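Local coordinates for transcriptional regulator (GntR family) (Enterococcus faecalis, PDB 3DDV), which probably regulates transcription as a GntR-family protein, its UTRA domain likely sensing a small-molecule effector that alters DNA binding, at residues A16-S20 with S21-K25; S58-S61 with Q62-K65; S97-I100 with A101-L104; L104-K107 with R108-I112. One frame throughout, in Å; residues are numbered along the deposited sequence.

Contact 1 (A16-S20 with S21-K25); sequences AKPSS and SEMEK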
loop_
_atom_site.group_PDB
_atom_site.type_symbol
_atom_site.label_atom_id
_atom_site.label_comp_id
_atom_site.label_asym_id
_atom_site.label_seq_id
_atom_site.Cartn_x
_atom_site.Cartn_y
_atom_site.Cartn_z
ATOM N N ALA B 16 7.323 28.140 29.117
ATOM C CA ALA B 16 6.662 28.957 28.111
ATOM C C ALA B 16 5.197 28.647 28.135
ATOM O O ALA B 16 4.779 27.631 28.677
ATOM C CB ALA B 16 7.206 28.659 26.758
ATOM N N LYS B 17 4.405 29.545 27.583
ATOM C CA LYS B 17 3.012 29.239 27.395
ATOM C C LYS B 17 3.016 28.476 26.080
ATOM O O LYS B 17 3.855 28.692 25.237
ATOM C CB LYS B 17 2.138 30.517 27.458
ATOM C CG LYS B 17 2.418 31.282 28.772
ATOM C CD LYS B 17 1.242 31.888 29.478
ATOM C CE LYS B 17 0.711 33.158 28.687
ATOM N NZ LYS B 17 0.184 34.333 29.525
ATOM N N PRO B 18 2.124 27.527 25.927
ATOM C CA PRO B 18 2.283 26.625 24.820
ATOM C C PRO B 18 1.911 27.239 23.491
ATOM O O PRO B 18 1.040 28.080 23.441
ATOM C CB PRO B 18 1.285 25.508 25.158
ATOM C CG PRO B 18 0.221 26.216 25.948
ATOM C CD PRO B 18 0.936 27.239 26.737
ATOM N N SER B 19 2.546 26.773 22.426
ATOM C CA SER B 19 2.120 27.056 21.053
ATOM C C SER B 19 0.823 26.270 20.687
ATOM O O SER B 19 0.362 25.401 21.442
ATOM C CB SER B 19 3.241 26.617 20.126
ATOM O OG SER B 19 3.269 25.196 20.027
ATOM N N SER B 20 0.257 26.529 19.516
ATOM C CA SER B 20 -0.921 25.764 19.090
ATOM C C SER B 20 -0.712 24.250 19.059
ATOM O O SER B 20 -1.531 23.465 19.575
ATOM C CB SER B 20 -1.343 26.211 17.695
ATOM O OG SER B 20 -1.316 27.627 17.648
ATOM N N SER B 21 0.359 23.818 18.411
ATOM C CA SER B 21 0.544 22.393 18.285
ATOM C C SER B 21 0.781 21.841 19.697
ATOM O O SER B 21 0.345 20.735 20.020
ATOM C CB SER B 21 1.650 22.042 17.292
ATOM O OG SER B 21 2.884 22.050 17.898
ATOM N N GLU B 22 1.411 22.634 20.559
ATOM C CA GLU B 22 1.644 22.151 21.891
ATOM C C GLU B 22 0.317 22.054 22.641
ATOM O O GLU B 22 0.105 21.129 23.396
ATOM C CB GLU B 22 2.684 23.016 22.613
ATOM C CG GLU B 22 4.090 22.809 22.059
ATOM C CD GLU B 22 5.142 23.729 22.668
ATOM O OE1 GLU B 22 4.788 24.805 23.170
ATOM O OE2 GLU B 22 6.336 23.372 22.639
ATOM N N MET B 23 -0.587 23.001 22.428
ATOM C CA MET B 23 -1.898 22.967 23.097
ATOM C C MET B 23 -2.660 21.721 22.662
ATOM O O MET B 23 -3.199 20.976 23.469
ATOM C CB MET B 23 -2.709 24.202 22.735
ATOM C CG MET B 23 -2.174 25.470 23.376
ATOM S SD MET B 23 -3.092 26.949 22.909
ATOM C CE MET B 23 -4.725 26.356 23.357
ATOM N N GLU B 24 -2.671 21.507 21.364
ATOM C CA GLU B 24 -3.400 20.427 20.768
ATOM C C GLU B 24 -2.892 19.037 21.266
ATOM O O GLU B 24 -3.680 18.244 21.795
ATOM C CB GLU B 24 -3.291 20.610 19.236
ATOM C CG GLU B 24 -4.280 19.833 18.368
ATOM C CD GLU B 24 -3.640 18.747 17.526
ATOM O OE1 GLU B 24 -2.461 18.397 17.753
ATOM O OE2 GLU B 24 -4.331 18.236 16.619
ATOM N N LYS B 25 -1.589 18.774 21.131
ATOM C CA LYS B 25 -1.007 17.479 21.495
ATOM C C LYS B 25 -0.968 17.225 23.000
ATOM O O LYS B 25 -1.025 16.090 23.438
ATOM C CB LYS B 25 0.448 17.365 21.034
ATOM C CG LYS B 25 0.719 17.691 19.603
ATOM C CD LYS B 25 0.308 16.599 18.638
ATOM C CE LYS B 25 0.642 17.048 17.231
ATOM N NZ LYS B 25 0.049 16.132 16.221
#
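Ser19 and Glu22 exchange hydrogen bonds where the chain enters helix 20-26. Ser19 OG accepts the amide of Glu22, N to OG 3.2 Å, while Glu22 sends its carboxylate back to the amide of Ser19, N to OE1 3.1 Å and nearly straight (168° at the hydrogen). That second bond meets OE1 on its anti side, somewhat out of the carboxylate plane. Ser19 OG sits between its own N and carbonyl carbon (chi1 75°), the rotamer that swings the hydroxyl over the first helical turn. The pair is a capping box, with Ser19 as N-cap. Behind it Met23 N reaches Ser19 O at 2.8 Å, the first regular helical bond. The tight part gathers round Pro18: its CB lies 3.8 Å from Glu22 CB, and Pro18 and Glu22 both rest on Ile34 of strand 34-43. Pro18 CG also lies 3.6 Å from Met23 CG. The other carboxylate oxygen, Glu22 OE2, is hydrogen-bonded to Ser54 OG, with Arg36 and Arg131 as weak, long ion partners. The outer side is looser. The exposed Ser20 points its CB away from the turn that follows, and the exposed Glu24 touches this turn through its CB, 3.4 Å from Ser20 O, while its carboxylate leads outward.

Contact 2 (S58-S61 with Q62-K65); sequences SLVS and QYGK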
loop_
_atom_site.group_PDB
_atom_site.type_symbol
_atom_site.label_atom_id
_atom_site.label_comp_id
_atom_site.label_asym_id
_atom_site.label_seq_id
_atom_site.Cartn_x
_atom_site.Cartn_y
_atom_site.Cartn_z
ATOM N N SER B 58 2.734 21.885 34.981
ATOM C CA SER B 58 2.131 21.538 36.250
ATOM C C SER B 58 2.513 20.139 36.706
ATOM O O SER B 58 2.493 19.891 37.876
ATOM C CB SER B 58 0.646 21.577 36.146
ATOM O OG SER B 58 0.274 20.394 35.493
ATOM N N LEU B 59 2.858 19.218 35.813
ATOM C CA LEU B 59 3.279 17.879 36.265
ATOM C C LEU B 59 4.696 17.837 36.772
ATOM O O LEU B 59 5.163 16.770 37.224
ATOM C CB LEU B 59 3.216 16.824 35.138
ATOM C CG LEU B 59 1.892 16.692 34.383
ATOM C CD1 LEU B 59 2.101 16.011 33.009
ATOM C CD2 LEU B 59 0.851 15.992 35.259
ATOM N N VAL B 60 5.419 18.942 36.665
ATOM C CA VAL B 60 6.877 18.864 36.744
ATOM C C VAL B 60 7.508 19.947 37.630
ATOM O O VAL B 60 8.691 19.843 37.976
ATOM C CB VAL B 60 7.410 18.801 35.261
ATOM C CG1 VAL B 60 8.161 20.053 34.868
ATOM C CG2 VAL B 60 8.192 17.496 35.001
ATOM N N SER B 61 6.688 20.943 38.014
ATOM C CA SER B 61 7.045 22.028 38.893
ATOM C C SER B 61 7.943 21.585 39.994
ATOM O O SER B 61 8.801 22.354 40.426
ATOM C CB SER B 61 5.824 22.549 39.642
ATOM O OG SER B 61 4.927 23.162 38.798
ATOM N N GLN B 62 7.668 20.401 40.536
ATOM C CA GLN B 62 8.241 20.014 41.805
ATOM C C GLN B 62 9.472 19.164 41.615
ATOM O O GLN B 62 10.166 18.887 42.550
ATOM C CB GLN B 62 7.212 19.285 42.660
ATOM C CG GLN B 62 5.877 20.003 42.844
ATOM C CD GLN B 62 5.979 21.470 43.371
ATOM O OE1 GLN B 62 6.617 21.764 44.416
ATOM N NE2 GLN B 62 5.308 22.390 42.654
ATOM N N TYR B 63 9.774 18.767 40.406
ATOM C CA TYR B 63 10.997 18.002 40.187
ATOM C C TYR B 63 12.087 18.994 39.929
ATOM O O TYR B 63 11.805 20.143 39.727
ATOM C CB TYR B 63 10.836 16.986 39.032
ATOM C CG TYR B 63 9.566 16.138 39.154
ATOM C CD1 TYR B 63 9.003 15.519 38.059
ATOM C CD2 TYR B 63 8.928 15.972 40.379
ATOM C CE1 TYR B 63 7.850 14.761 38.193
ATOM C CE2 TYR B 63 7.787 15.232 40.509
ATOM C CZ TYR B 63 7.249 14.636 39.432
ATOM O OH TYR B 63 6.087 13.934 39.615
ATOM N N GLY B 64 13.328 18.558 39.984
ATOM C CA GLY B 64 14.449 19.408 39.718
ATOM C C GLY B 64 15.023 18.994 38.393
ATOM O O GLY B 64 14.827 17.876 37.941
ATOM N N LYS B 65 15.766 19.917 37.803
ATOM C CA LYS B 65 16.254 19.852 36.434
ATOM C C LYS B 65 16.884 18.518 36.057
ATOM O O LYS B 65 16.648 18.009 34.941
ATOM C CB LYS B 65 17.272 20.973 36.223
ATOM C CG LYS B 65 17.938 21.040 34.865
ATOM C CD LYS B 65 18.404 22.459 34.544
ATOM C CE LYS B 65 18.955 22.582 33.124
ATOM N NZ LYS B 65 19.072 24.023 32.738
#
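Val60 and Tyr63 close a type I beta turn, with Ser61 and Gln62 at its two corners, in the loop between strand 46-56 and helix 65-70. The closing bond runs from Tyr63 N to Val60 O, 2.9 Å. Over this turn the tyrosine side chain folds back along the way the chain came. Its CG sits anti to its own carbonyl carbon (chi1 -49°), which carries the ring toward Val60 and Leu59. Going outward, CB lies 3.7 Å from Val60 O, and CG is still near that oxygen at 4.0 Å. CD1 then meets the CG2 methyl of Val60 at 3.7 Å, the two side chains crossing at about a right angle, while Val60 CA lies over one face of the ring. Further out the neighbour changes from Val60 to the carbonyl oxygen of Leu59, which approaches the ring obliquely. Helix 72-80 also packs on the tyrosine, through Thr75, Leu76, Lys79 and Ser80, and Ile68 touches both Val60 and Tyr63, tying the turn to the helices that follow. At the first corner, Ser61 OG is hydrogen-bonded to Tyr57 O. At the end of the ring, Tyr63 CE1 stands 3.5 Å from Leu59 O, CZ 3.7 Å, and the hydroxyl oxygen OH 3.8 Å.

Contact 3 (S97-I100 with A101-L104); sequences SEQI and AEYL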
loop_
_atom_site.group_PDB
_atom_site.type_symbol
_atom_site.label_atom_id
_atom_site.label_comp_id
_atom_site.label_asym_id
_atom_site.label_seq_id
_atom_site.Cartn_x
_atom_site.Cartn_y
_atom_site.Cartn_z
ATOM N N SER B 97 17.795 21.663 8.456
ATOM C CA SER B 97 17.872 23.139 8.430
ATOM C C SER B 97 19.302 23.600 8.783
ATOM O O SER B 97 20.158 22.806 9.238
ATOM C CB SER B 97 16.877 23.759 9.395
ATOM O OG SER B 97 17.370 23.663 10.715
ATOM N N GLU B 98 19.572 24.880 8.557
ATOM C CA GLU B 98 20.905 25.406 8.817
ATOM C C GLU B 98 21.210 25.148 10.271
ATOM O O GLU B 98 22.261 24.622 10.629
ATOM C CB GLU B 98 20.925 26.897 8.542
ATOM C CG GLU B 98 22.274 27.609 8.780
ATOM C CD GLU B 98 22.067 29.149 8.868
ATOM O OE1 GLU B 98 21.097 29.694 8.231
ATOM O OE2 GLU B 98 22.865 29.807 9.592
ATOM N N GLN B 99 20.229 25.509 11.088
ATOM C CA GLN B 99 20.268 25.362 12.536
ATOM C C GLN B 99 20.549 23.924 13.002
ATOM O O GLN B 99 21.520 23.652 13.724
ATOM C CB GLN B 99 18.917 25.861 13.082
ATOM C CG GLN B 99 18.813 25.885 14.565
ATOM C CD GLN B 99 19.930 26.700 15.203
ATOM O OE1 GLN B 99 21.110 26.247 15.309
ATOM N NE2 GLN B 99 19.568 27.925 15.649
ATOM N N ILE B 100 19.702 22.997 12.570
ATOM C CA ILE B 100 19.880 21.593 12.938
ATOM C C ILE B 100 21.155 21.029 12.348
ATOM O O ILE B 100 21.775 20.164 12.943
ATOM C CB ILE B 100 18.631 20.735 12.588
ATOM C CG1 ILE B 100 17.662 20.790 13.776
ATOM C CG2 ILE B 100 19.030 19.277 12.271
ATOM C CD1 ILE B 100 16.281 20.717 13.385
ATOM N N ALA B 101 21.566 21.552 11.204
ATOM C CA ALA B 101 22.855 21.188 10.660
ATOM C C ALA B 101 23.983 21.592 11.633
ATOM O O ALA B 101 24.839 20.745 11.971
ATOM C CB ALA B 101 23.044 21.823 9.321
ATOM N N GLU B 102 23.969 22.856 12.096
ATOM C CA GLU B 102 25.000 23.325 13.035
ATOM C C GLU B 102 25.023 22.413 14.219
ATOM O O GLU B 102 26.070 21.933 14.585
ATOM C CB GLU B 102 24.761 24.712 13.597
ATOM C CG GLU B 102 24.599 25.886 12.601
ATOM C CD GLU B 102 24.376 27.228 13.355
ATOM O OE1 GLU B 102 25.101 27.417 14.392
ATOM O OE2 GLU B 102 23.494 28.052 12.931
ATOM N N TYR B 103 23.854 22.174 14.815
ATOM C CA TYR B 103 23.758 21.315 16.016
ATOM C C TYR B 103 24.209 19.873 15.806
ATOM O O TYR B 103 24.799 19.257 16.685
ATOM C CB TYR B 103 22.321 21.223 16.509
ATOM C CG TYR B 103 21.727 22.457 17.117
ATOM C CD1 TYR B 103 22.464 23.273 17.983
ATOM C CD2 TYR B 103 20.386 22.773 16.893
ATOM C CE1 TYR B 103 21.898 24.406 18.561
ATOM C CE2 TYR B 103 19.822 23.889 17.457
ATOM C CZ TYR B 103 20.589 24.688 18.292
ATOM O OH TYR B 103 20.009 25.765 18.849
ATOM N N LEU B 104 23.865 19.297 14.671
ATOM C CA LEU B 104 24.195 17.900 14.454
ATOM C C LEU B 104 25.517 17.745 13.711
ATOM O O LEU B 104 25.981 16.651 13.495
ATOM C CB LEU B 104 23.040 17.207 13.745
ATOM C CG LEU B 104 21.810 16.966 14.623
ATOM C CD1 LEU B 104 20.718 16.352 13.813
ATOM C CD2 LEU B 104 22.140 16.030 15.745
#
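Gln99 lays its side-chain amide over one face of the Tyr103 ring, four residues further on, with the two planes only 11° apart. The carbonyl end does most of the touching: Gln99 OE1 rides 3.4 Å above the ring, displaced toward the rim beside CE2 and CZ. Gln99 CD follows at 3.6 Å from Tyr103 CE2. The glutamine can lie flat here because CG sets off anti to the backbone N (chi1 -175°) and the chain then bends at chi2, folding the amide back over the tyrosine. Tyr103 also meets Phe50, ring against ring and nearly parallel, so the helix is joined to strand 46-56 at this residue. Two more pairs with the same spacing flank this one. Ile100 and Leu104 run side by side, CG2 to CD1 3.7 Å, and both rest on Ile112 of strand 111-121. Glu98 and Glu102 also point the same way, their OE2 atoms 3.8 Å apart; this proximity of like charges is probably eased by solvent and, for Glu98, by a long, weak ion pair from OE1 to Arg108 NH1. All three pairs are the i to i+4 neighbours of helix 98-104, a short helix between strands 84-95 and 111-121. Beneath them run the backbone bonds that fix the spacing, among them Tyr103 N to Gln99 O at 3.0 Å and Leu104 N to Ile100 O at 2.8 Å. Ser97 is the N-cap: its OG accepts Ile100 N at 3.1 Å, almost perfectly straight at 175°. At the other end Arg138 NH1 donates to Leu104 O.

Contact 4 (L104-K107 with R108-I112); sequences LEIK and RGDAI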
loop_
_atom_site.group_PDB
_atom_site.type_symbol
_atom_site.label_atom_id
_atom_site.label_comp_id
_atom_site.label_asym_id
_atom_site.label_seq_id
_atom_site.Cartn_x
_atom_site.Cartn_y
_atom_site.Cartn_z
ATOM N N LEU B 104 23.865 19.297 14.671
ATOM C CA LEU B 104 24.195 17.900 14.454
ATOM C C LEU B 104 25.517 17.745 13.711
ATOM O O LEU B 104 25.981 16.651 13.495
ATOM C CB LEU B 104 23.040 17.207 13.745
ATOM C CG LEU B 104 21.810 16.966 14.623
ATOM C CD1 LEU B 104 20.718 16.352 13.813
ATOM C CD2 LEU B 104 22.140 16.030 15.745
ATOM N N GLU B 105 26.153 18.856 13.363
ATOM C CA GLU B 105 27.461 18.803 12.715
ATOM C C GLU B 105 27.324 18.034 11.427
ATOM O O GLU B 105 27.987 17.021 11.248
ATOM C CB GLU B 105 28.498 18.118 13.609
ATOM C CG GLU B 105 28.382 18.545 15.031
ATOM C CD GLU B 105 29.648 18.403 15.806
ATOM O OE1 GLU B 105 30.236 17.307 15.904
ATOM O OE2 GLU B 105 30.050 19.418 16.355
ATOM N N ILE B 106 26.421 18.520 10.570
ATOM C CA ILE B 106 26.206 17.994 9.229
ATOM C C ILE B 106 25.865 19.220 8.410
ATOM O O ILE B 106 25.960 20.332 8.948
ATOM C CB ILE B 106 25.081 16.927 9.203
ATOM C CG1 ILE B 106 23.732 17.548 9.614
ATOM C CG2 ILE B 106 25.460 15.740 10.108
ATOM C CD1 ILE B 106 22.652 16.533 9.867
ATOM N N LYS B 107 25.455 19.029 7.145
ATOM C CA LYS B 107 25.205 20.154 6.199
ATOM C C LYS B 107 23.721 20.456 5.985
ATOM O O LYS B 107 22.941 19.509 5.953
ATOM C CB LYS B 107 25.824 19.812 4.829
ATOM C CG LYS B 107 27.285 19.252 4.896
ATOM C CD LYS B 107 28.201 19.709 3.677
ATOM C CE LYS B 107 29.747 19.635 3.990
ATOM N NZ LYS B 107 30.354 18.278 3.778
ATOM N N ARG B 108 23.338 21.738 5.803
ATOM C CA ARG B 108 21.968 22.105 5.349
ATOM C C ARG B 108 21.704 21.095 4.218
ATOM O O ARG B 108 22.632 20.718 3.497
ATOM C CB ARG B 108 21.800 23.636 4.914
ATOM C CG ARG B 108 20.308 24.208 4.505
ATOM C CD ARG B 108 19.778 25.651 5.163
ATOM N NE ARG B 108 18.259 25.800 5.300
ATOM C CZ ARG B 108 17.551 26.557 6.196
ATOM N NH1 ARG B 108 18.133 27.303 7.090
ATOM N NH2 ARG B 108 16.221 26.582 6.220
ATOM N N GLY B 109 20.481 20.574 4.134
ATOM C CA GLY B 109 20.125 19.664 3.082
ATOM C C GLY B 109 20.179 18.206 3.468
ATOM O O GLY B 109 19.437 17.399 2.918
ATOM N N ASP B 110 21.050 17.849 4.397
ATOM C CA ASP B 110 21.261 16.451 4.744
ATOM C C ASP B 110 20.010 15.812 5.301
ATOM O O ASP B 110 19.121 16.474 5.780
ATOM C CB ASP B 110 22.410 16.313 5.762
ATOM C CG ASP B 110 23.777 16.263 5.111
ATOM O OD1 ASP B 110 23.810 16.233 3.873
ATOM O OD2 ASP B 110 24.810 16.239 5.829
ATOM N N ALA B 111 19.982 14.498 5.249
ATOM C CA ALA B 111 18.773 13.721 5.468
ATOM C C ALA B 111 18.479 13.477 6.929
ATOM O O ALA B 111 19.306 12.876 7.639
ATOM C CB ALA B 111 18.919 12.369 4.770
ATOM N N ILE B 112 17.279 13.859 7.368
ATOM C CA ILE B 112 16.892 13.734 8.782
ATOM C C ILE B 112 15.732 12.798 8.946
ATOM O O ILE B 112 14.764 12.882 8.217
ATOM C CB ILE B 112 16.450 15.080 9.389
ATOM C CG1 ILE B 112 17.646 16.060 9.493
ATOM C CG2 ILE B 112 15.788 14.829 10.695
ATOM C CD1 ILE B 112 18.790 15.616 10.415
#
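Ile106 and Asp110 cross at a slant, the carboxylate oxygen OD2 lying 3.5 Å from Ile106 CB. The same oxygen takes the amide of the next residue, Lys107 N to Asp110 OD2 3.2 Å. The bond is straight at the hydrogen (169°), yet the donor stands above the carboxylate, 62° out of its plane. In return Asp110 N donates to Lys107 O at 3.0 Å, closing a type II beta turn with Arg108 and Gly109 at the corners; Gly109 takes the positive phi of the third turn position. On the inner side three aliphatic chains converge. Leu104 and Ile112 reach toward each other tip to tip, CD1 to CD1 4.0 Å, and Ile106 crosses Ile112 obliquely, its own CD1 4.0 Å from the same methyl. Ile106 arrives there with CG1 placed between its backbone N and carbonyl carbon (chi1 63°). Glu105, with positive phi, ends helix 98-104 in a Schellman motif, and the turn then feeds strand 111-121. Across the assembly, Gln95 of the second subunit packs on Asp110, and Val94 of that subunit on Ala111. Asp110 thus grips both backbone groups of Lys107, its carboxylate taking the N-H and its amide the carbonyl. Lys107 NZ stays 6.3 Å from OD2, so the ammonium group probably stabilises the carboxylate only at long range, and the two bonds to the Lys107 backbone do the holding.

From the N terminus, contact 1 leads strand 8-16 into helix 20-26. Contact 2 comes after strand 46-56 and turns the chain toward helices 65-70 and 72-80; its nearest atoms are about 9 Å from contact 1. Contacts 3 and 4 follow on the other side of the chain's centre from contact 2, with centres only about 6 Å apart. Together they build the connection from strand 84-95 through helix 98-104 into strand 111-121, neighbours in the antiparallel sheet. Ala101 O probably accepts a hydrogen bond from Ile106 N. The contacts follow one another along the chain, contact 4 beginning on Leu104, where contact 3 ends; none nests within or crosses another.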